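Local atomic coordinates of DUF4785 domain-containing protein (Legionella pneumophila subsp. pneumophila, PDB entry 4KH9), a protein that is of unknown function but binds calcium ions and is built from three domains, two of them assigned to the E-set superfamily. Residues S293-Q303 / N343-Y354; A225-D233 / T259-S267. All blocks are in the same frame, centred on the assembly; numbering follows the deposited sequence.

Contact 1 of 2, residues S293-Q303 / N343-Y354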
# COMPACT_ATOMS: atom_id res chain seq x y z
N SER A 293 -3.75 -24.04 10.24
CA SER A 293 -3.09 -23.54 9.03
C SER A 293 -1.70 -24.08 8.93
O SER A 293 -1.24 -24.79 9.82
CB SER A 293 -3.06 -22.00 9.04
OG SER A 293 -2.66 -21.46 7.79
N ARG A 294 -1.01 -23.71 7.86
CA ARG A 294 0.40 -24.05 7.69
C ARG A 294 1.23 -22.87 8.17
O ARG A 294 1.04 -21.73 7.73
CB ARG A 294 0.72 -24.43 6.24
CG ARG A 294 2.16 -24.90 6.08
CD ARG A 294 2.42 -25.36 4.66
NE ARG A 294 3.77 -25.90 4.54
CZ ARG A 294 4.17 -27.08 4.99
NH1 ARG A 294 3.33 -27.87 5.65
NH2 ARG A 294 5.43 -27.47 4.83
N TYR A 295 2.16 -23.14 9.07
CA TYR A 295 3.01 -22.11 9.65
C TYR A 295 4.48 -22.44 9.46
O TYR A 295 4.87 -23.62 9.46
CB TYR A 295 2.73 -21.97 11.15
CG TYR A 295 1.33 -21.51 11.47
CD1 TYR A 295 1.02 -20.15 11.57
CD2 TYR A 295 0.31 -22.42 11.73
CE1 TYR A 295 -0.28 -19.72 11.87
CE2 TYR A 295 -0.98 -22.00 12.05
CZ TYR A 295 -1.27 -20.65 12.14
OH TYR A 295 -2.55 -20.22 12.40
N ALA A 296 5.30 -21.39 9.33
CA ALA A 296 6.74 -21.60 9.23
C ALA A 296 7.44 -20.81 10.27
O ALA A 296 7.20 -19.61 10.42
CB ALA A 296 7.26 -21.21 7.85
N LEU A 297 8.28 -21.48 11.03
CA LEU A 297 9.12 -20.84 12.02
C LEU A 297 10.49 -20.65 11.41
O LEU A 297 11.14 -21.63 11.06
CB LEU A 297 9.19 -21.69 13.28
CG LEU A 297 10.17 -21.24 14.36
CD1 LEU A 297 9.83 -19.84 14.89
CD2 LEU A 297 10.22 -22.25 15.46
N GLN A 298 10.92 -19.39 11.27
CA GLN A 298 12.22 -19.05 10.68
C GLN A 298 13.12 -18.39 11.70
O GLN A 298 12.65 -17.53 12.44
CB GLN A 298 12.01 -18.12 9.48
CG GLN A 298 13.13 -18.20 8.47
CD GLN A 298 12.94 -17.17 7.38
OE1 GLN A 298 13.64 -16.15 7.35
NE2 GLN A 298 12.02 -17.44 6.47
N SER A 299 14.40 -18.79 11.72
CA SER A 299 15.43 -18.26 12.63
C SER A 299 16.77 -18.15 11.92
O SER A 299 17.02 -18.86 10.95
CB SER A 299 15.57 -19.16 13.85
OG SER A 299 16.33 -18.51 14.86
N VAL A 300 17.63 -17.25 12.40
CA VAL A 300 18.97 -17.05 11.83
C VAL A 300 20.03 -17.15 12.94
O VAL A 300 19.87 -16.55 14.00
CB VAL A 300 19.07 -15.70 11.05
CG1 VAL A 300 18.84 -14.51 11.94
CG2 VAL A 300 20.41 -15.58 10.32
N LEU A 301 21.08 -17.93 12.68
CA LEU A 301 22.19 -18.09 13.60
C LEU A 301 23.27 -17.08 13.24
O LEU A 301 23.72 -17.04 12.10
CB LEU A 301 22.74 -19.53 13.58
CG LEU A 301 23.87 -19.87 14.57
CD1 LEU A 301 23.34 -20.02 15.98
CD2 LEU A 301 24.55 -21.14 14.18
N PHE A 302 23.65 -16.24 14.21
CA PHE A 302 24.68 -15.22 14.08
C PHE A 302 25.91 -15.61 14.87
O PHE A 302 25.81 -16.39 15.82
CB PHE A 302 24.13 -13.87 14.59
CG PHE A 302 23.46 -13.00 13.57
CD1 PHE A 302 22.13 -13.21 13.22
CD2 PHE A 302 24.13 -11.92 12.99
CE1 PHE A 302 21.50 -12.39 12.27
CE2 PHE A 302 23.49 -11.10 12.06
CZ PHE A 302 22.18 -11.34 11.70
N GLN A 303 27.08 -15.06 14.48
CA GLN A 303 28.37 -15.25 15.13
C GLN A 303 28.88 -13.90 15.58
O GLN A 303 28.82 -12.96 14.80
CB GLN A 303 29.37 -15.94 14.18
CG GLN A 303 30.79 -16.08 14.74
CD GLN A 303 31.81 -16.56 13.73
OE1 GLN A 303 31.54 -17.44 12.92
NE2 GLN A 303 33.02 -16.04 13.82
N ASN A 343 29.94 -17.30 21.55
CA ASN A 343 30.19 -16.59 20.30
C ASN A 343 29.01 -16.76 19.31
O ASN A 343 29.15 -16.41 18.13
CB ASN A 343 31.51 -17.09 19.69
CG ASN A 343 32.16 -16.17 18.68
OD1 ASN A 343 31.85 -14.97 18.57
ND2 ASN A 343 33.10 -16.71 17.93
N LEU A 344 27.84 -17.26 19.77
CA LEU A 344 26.66 -17.46 18.91
C LEU A 344 25.39 -16.87 19.51
O LEU A 344 25.23 -16.87 20.73
CB LEU A 344 26.41 -18.96 18.64
CG LEU A 344 27.44 -19.75 17.83
CD1 LEU A 344 27.21 -21.24 17.98
CD2 LEU A 344 27.44 -19.36 16.36
N TYR A 345 24.46 -16.40 18.64
CA TYR A 345 23.16 -15.90 19.09
C TYR A 345 22.10 -16.02 17.97
O TYR A 345 22.43 -16.18 16.80
CB TYR A 345 23.25 -14.46 19.63
CG TYR A 345 23.44 -13.36 18.61
CD1 TYR A 345 22.35 -12.75 17.99
CD2 TYR A 345 24.70 -12.83 18.36
CE1 TYR A 345 22.51 -11.71 17.08
CE2 TYR A 345 24.88 -11.77 17.46
CZ TYR A 345 23.78 -11.21 16.82
OH TYR A 345 23.93 -10.18 15.93
N LEU A 346 20.81 -15.98 18.37
CA LEU A 346 19.67 -16.01 17.45
C LEU A 346 19.30 -14.59 17.10
O LEU A 346 18.92 -13.83 18.00
CB LEU A 346 18.46 -16.77 18.05
CG LEU A 346 18.61 -18.26 18.30
CD1 LEU A 346 17.39 -18.82 19.03
CD2 LEU A 346 18.83 -19.00 17.01
N GLY A 347 19.47 -14.23 15.82
CA GLY A 347 19.17 -12.88 15.32
C GLY A 347 17.70 -12.51 15.35
O GLY A 347 17.33 -11.38 15.68
N TYR A 348 16.84 -13.47 15.00
CA TYR A 348 15.40 -13.25 15.04
C TYR A 348 14.66 -14.56 15.17
O TYR A 348 15.23 -15.63 14.96
CB TYR A 348 14.90 -12.46 13.79
CG TYR A 348 15.12 -13.13 12.45
CD1 TYR A 348 14.36 -14.22 12.06
CD2 TYR A 348 16.02 -12.59 11.52
CE1 TYR A 348 14.51 -14.80 10.81
CE2 TYR A 348 16.16 -13.15 10.25
CZ TYR A 348 15.40 -14.25 9.90
OH TYR A 348 15.56 -14.82 8.66
N LEU A 349 13.37 -14.44 15.51
CA LEU A 349 12.38 -15.49 15.57
C LEU A 349 11.12 -14.98 14.89
O LEU A 349 10.45 -14.09 15.41
CB LEU A 349 12.11 -15.94 17.01
CG LEU A 349 13.26 -16.61 17.75
CD1 LEU A 349 12.90 -16.80 19.19
CD2 LEU A 349 13.63 -17.94 17.10
N ARG A 350 10.85 -15.50 13.68
CA ARG A 350 9.71 -15.09 12.84
C ARG A 350 8.77 -16.27 12.58
O ARG A 350 9.23 -17.37 12.27
CB ARG A 350 10.22 -14.51 11.51
CG ARG A 350 10.92 -13.17 11.71
CD ARG A 350 11.52 -12.59 10.45
NE ARG A 350 12.30 -11.40 10.79
CZ ARG A 350 13.21 -10.84 10.00
NH1 ARG A 350 13.47 -11.37 8.81
NH2 ARG A 350 13.88 -9.78 10.40
N LEU A 351 7.46 -16.03 12.69
CA LEU A 351 6.48 -17.07 12.42
C LEU A 351 5.56 -16.60 11.29
O LEU A 351 4.97 -15.53 11.39
CB LEU A 351 5.70 -17.44 13.70
CG LEU A 351 4.72 -18.61 13.58
CD1 LEU A 351 5.46 -19.94 13.50
CD2 LEU A 351 3.80 -18.65 14.77
N ILE A 352 5.52 -17.37 10.20
CA ILE A 352 4.74 -17.04 9.00
C ILE A 352 3.50 -17.91 8.96
O ILE A 352 3.60 -19.11 9.20
CB ILE A 352 5.58 -17.21 7.68
CG1 ILE A 352 6.83 -16.30 7.69
CG2 ILE A 352 4.73 -16.92 6.41
CD1 ILE A 352 7.87 -16.60 6.63
N ASP A 353 2.38 -17.33 8.58
CA ASP A 353 1.13 -18.04 8.34
C ASP A 353 0.96 -18.10 6.84
O ASP A 353 0.69 -17.07 6.24
CB ASP A 353 -0.06 -17.35 9.04
CG ASP A 353 -1.43 -17.98 8.82
OD1 ASP A 353 -1.54 -18.91 7.99
OD2 ASP A 353 -2.38 -17.57 9.51
N TYR A 354 1.09 -19.29 6.22
CA TYR A 354 0.96 -19.42 4.77
C TYR A 354 -0.47 -19.24 4.29
O TYR A 354 -0.68 -18.99 3.10
CB TYR A 354 1.51 -20.75 4.27
CG TYR A 354 3.02 -20.77 4.28
CD1 TYR A 354 3.75 -20.10 3.31
CD2 TYR A 354 3.72 -21.53 5.22
CE1 TYR A 354 5.14 -20.16 3.28
CE2 TYR A 354 5.11 -21.61 5.19
CZ TYR A 354 5.82 -20.90 4.24
OH TYR A 354 7.19 -20.96 4.21
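The ring of Tyr348 has Val300 over one face, with CG1 3.8 Å from the ring centroid, and the guanidinium of Arg350 on the opposite face, its CZ 3.6 Å above the ring plane. Arg350 is held at its far end by Asn364. Tyr348 lodges its CG between the backbone N and the carbonyl carbon (chi1 61°), which swings the ring back over the neighbouring strand; there, at the ring edge, Tyr348 OH gives a 2.7 Å hydrogen bond to a lone pair of Gln298 OE1. Gln298 uses its other amide atom on Gln317. Further along, Phe302 CB sits over the centre of the Tyr345 ring, 3.4 Å above it, while the two rings, tilted by only 12°, are slid apart and barely overlap. At the other end Ser293 OG donates to Asp353 OD1 (2.8 Å), and Asp353 OD2 accepts from Tyr12, so this buried carboxylate probably stays ionised. Backbone bonds such as Gln298 N to Arg350 O (2.8 Å) join the antiparallel strands. Gly347 and Tyr348 together face Val300, a beta bulge in which compact Gly347 leaves room for Val300 and Phe302. Leu297, Leu349 and Leu351, apolar as a core requires, pack on strand 268-278 of the second sheet, as in the immunoglobulin-like beta sandwich of E-set domains.

Contact 2 of 2, residues A225-D233 / T259-S267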
# COMPACT_ATOMS: atom_id res chain seq x y z
N ALA A 225 -6.97 5.51 13.02
CA ALA A 225 -8.01 4.49 12.96
C ALA A 225 -7.48 3.22 13.61
O ALA A 225 -6.28 2.98 13.60
CB ALA A 225 -8.41 4.21 11.51
N THR A 226 -8.39 2.39 14.12
CA THR A 226 -8.10 1.07 14.68
C THR A 226 -8.27 0.08 13.56
O THR A 226 -9.30 0.10 12.87
CB THR A 226 -9.04 0.76 15.89
OG1 THR A 226 -8.76 1.72 16.88
CG2 THR A 226 -8.82 -0.65 16.48
N LEU A 227 -7.30 -0.82 13.41
CA LEU A 227 -7.38 -1.83 12.36
C LEU A 227 -7.98 -3.06 12.99
O LEU A 227 -7.38 -3.68 13.87
CB LEU A 227 -6.01 -2.08 11.73
CG LEU A 227 -5.43 -0.91 10.93
CD1 LEU A 227 -3.94 -1.03 10.84
CD2 LEU A 227 -6.01 -0.83 9.51
N ASP A 228 -9.23 -3.35 12.63
CA ASP A 228 -9.91 -4.44 13.29
C ASP A 228 -10.63 -5.33 12.29
O ASP A 228 -11.60 -6.00 12.65
CB ASP A 228 -10.88 -3.89 14.36
CG ASP A 228 -11.95 -2.92 13.89
OD1 ASP A 228 -12.04 -2.69 12.66
OD2 ASP A 228 -12.69 -2.39 14.75
N SER A 229 -10.13 -5.38 11.04
CA SER A 229 -10.66 -6.30 10.04
C SER A 229 -10.34 -7.73 10.47
O SER A 229 -9.23 -7.98 10.93
CB SER A 229 -10.06 -5.98 8.68
OG SER A 229 -10.46 -6.92 7.70
N GLU A 230 -11.29 -8.65 10.36
CA GLU A 230 -11.08 -10.05 10.77
C GLU A 230 -10.82 -10.95 9.57
O GLU A 230 -10.61 -12.16 9.75
CB GLU A 230 -12.28 -10.58 11.57
CG GLU A 230 -12.40 -9.94 12.94
CD GLU A 230 -13.59 -10.42 13.75
OE1 GLU A 230 -13.50 -11.52 14.33
OE2 GLU A 230 -14.60 -9.69 13.82
N LEU A 231 -10.78 -10.37 8.38
CA LEU A 231 -10.59 -11.09 7.13
C LEU A 231 -9.13 -11.32 6.79
O LEU A 231 -8.27 -10.50 7.10
CB LEU A 231 -11.24 -10.33 5.96
CG LEU A 231 -12.70 -9.93 6.08
CD1 LEU A 231 -13.13 -9.20 4.83
CD2 LEU A 231 -13.63 -11.15 6.32
N ASN A 232 -8.88 -12.46 6.12
CA ASN A 232 -7.59 -12.87 5.63
C ASN A 232 -7.28 -12.05 4.36
O ASN A 232 -8.09 -12.01 3.44
CB ASN A 232 -7.59 -14.40 5.39
CG ASN A 232 -6.37 -14.96 4.71
OD1 ASN A 232 -5.32 -14.34 4.62
ND2 ASN A 232 -6.47 -16.18 4.22
N ASP A 233 -6.14 -11.35 4.33
CA ASP A 233 -5.78 -10.52 3.17
C ASP A 233 -5.16 -11.32 2.01
O ASP A 233 -5.01 -10.76 0.92
CB ASP A 233 -4.82 -9.40 3.61
CG ASP A 233 -5.45 -8.39 4.56
OD1 ASP A 233 -6.70 -8.23 4.53
OD2 ASP A 233 -4.71 -7.71 5.27
N THR A 259 -0.81 5.22 -0.20
CA THR A 259 0.38 4.56 0.32
C THR A 259 -0.09 3.18 0.83
O THR A 259 -1.24 3.01 1.26
CB THR A 259 1.26 5.34 1.30
OG1 THR A 259 2.55 4.71 1.22
CG2 THR A 259 0.72 5.35 2.75
N ALA A 260 0.77 2.19 0.65
CA ALA A 260 0.50 0.80 0.99
C ALA A 260 1.03 0.46 2.37
O ALA A 260 2.05 0.98 2.83
CB ALA A 260 1.12 -0.13 -0.05
N PHE A 261 0.35 -0.48 3.02
CA PHE A 261 0.79 -1.03 4.29
C PHE A 261 0.28 -2.46 4.36
O PHE A 261 -0.68 -2.82 3.67
CB PHE A 261 0.35 -0.18 5.51
CG PHE A 261 -1.13 -0.05 5.72
CD1 PHE A 261 -1.86 1.00 5.14
CD2 PHE A 261 -1.80 -0.94 6.56
CE1 PHE A 261 -3.23 1.13 5.36
CE2 PHE A 261 -3.17 -0.80 6.81
CZ PHE A 261 -3.87 0.25 6.21
N SER A 262 0.99 -3.29 5.12
CA SER A 262 0.63 -4.70 5.28
C SER A 262 -0.16 -4.89 6.56
O SER A 262 0.09 -4.20 7.55
CB SER A 262 1.90 -5.56 5.30
OG SER A 262 1.57 -6.92 5.50
N TYR A 263 -1.08 -5.86 6.57
CA TYR A 263 -1.90 -6.13 7.76
C TYR A 263 -2.06 -7.64 7.98
O TYR A 263 -2.30 -8.35 7.02
CB TYR A 263 -3.27 -5.46 7.60
CG TYR A 263 -4.27 -5.80 8.68
CD1 TYR A 263 -4.21 -5.19 9.93
CD2 TYR A 263 -5.26 -6.76 8.47
CE1 TYR A 263 -5.14 -5.49 10.92
CE2 TYR A 263 -6.21 -7.06 9.45
CZ TYR A 263 -6.14 -6.42 10.68
OH TYR A 263 -7.02 -6.70 11.68
N SER A 264 -2.00 -8.12 9.25
CA SER A 264 -2.24 -9.54 9.51
C SER A 264 -3.06 -9.78 10.79
O SER A 264 -3.15 -8.91 11.65
CB SER A 264 -0.92 -10.32 9.59
OG SER A 264 -0.16 -9.96 10.72
N ILE A 265 -3.62 -10.96 10.90
CA ILE A 265 -4.33 -11.43 12.08
C ILE A 265 -3.32 -12.25 12.91
O ILE A 265 -2.63 -13.10 12.33
CB ILE A 265 -5.58 -12.23 11.66
CG1 ILE A 265 -6.62 -11.30 10.99
CG2 ILE A 265 -6.22 -12.97 12.85
CD1 ILE A 265 -7.24 -11.91 9.81
N PRO A 266 -3.16 -12.00 14.22
CA PRO A 266 -2.16 -12.77 15.00
C PRO A 266 -2.68 -14.19 15.27
O PRO A 266 -3.04 -14.53 16.40
CB PRO A 266 -2.02 -11.93 16.28
CG PRO A 266 -3.34 -11.24 16.45
CD PRO A 266 -3.85 -10.99 15.06
N SER A 267 -2.73 -15.01 14.21
CA SER A 267 -3.28 -16.39 14.19
C SER A 267 -2.47 -17.37 15.03
O SER A 267 -2.96 -18.46 15.34
CB SER A 267 -3.34 -16.90 12.76
OG SER A 267 -2.13 -16.62 12.06
O HOH W 1 -2.52 -6.90 4.34
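In the E-set central domain, the loop after strand 220-226 wraps past the end of strand 251-264, where Tyr263 bridges loop and strand. Its CG stands anti to the backbone N (chi1 173°), which sends the ring across to the loop. There Tyr263 OH donates a 2.7 Å hydrogen bond to Ser229 O, in the carbonyl plane and on a lone pair; a tyrosine suits the place because it combines a long apolar body with a polar tip for a main-chain oxygen. Leu227 pads the body of the ring, its CB 3.6 Å from Tyr263 CE1, and sets CD2 3.9 Å from Phe261 CE2. Leu201 of strand 196-202 touches both Leu227 and Phe261 and extends this apolar cluster. Beyond the strand, Ile265 reaches the loop with CD1, which lies 3.2 Å from Leu231 O and also touches Glu230 O, so a slim methyl rests against main-chain carbonyls. Asp233 meets the tyrosine ring on the same edge as Ser229 O but nearer its root: its OD2, already hydrogen-bonded by Trp238 NE1, lies 3.4 Å from Tyr263 CD2. Beside it a water accepts a hydrogen bond from Tyr263 N at 2.9 Å.

The two contacts follow one another along the chain, contact 2 in the central domain and contact 1 in the C-terminal one, with centres 22 Å apart. They meet at the junction between the domains: Ser267 OG, at the end of contact 2, probably hydrogen-bonds Asp353 OD2 of contact 1 at 2.7 Å, and Ser267 CB packs 3.4 Å from Tyr295 OH. Just past contact 1, Gly355 O accepts from Asn232 and Gln356 from Ile265 N, tying the same junction to contact 2. Contact 1 also nears a calcium site: the side chain of Arg294 is about 7 Å from that of Asp27, although no calcium is bound to this chain at that site in the model.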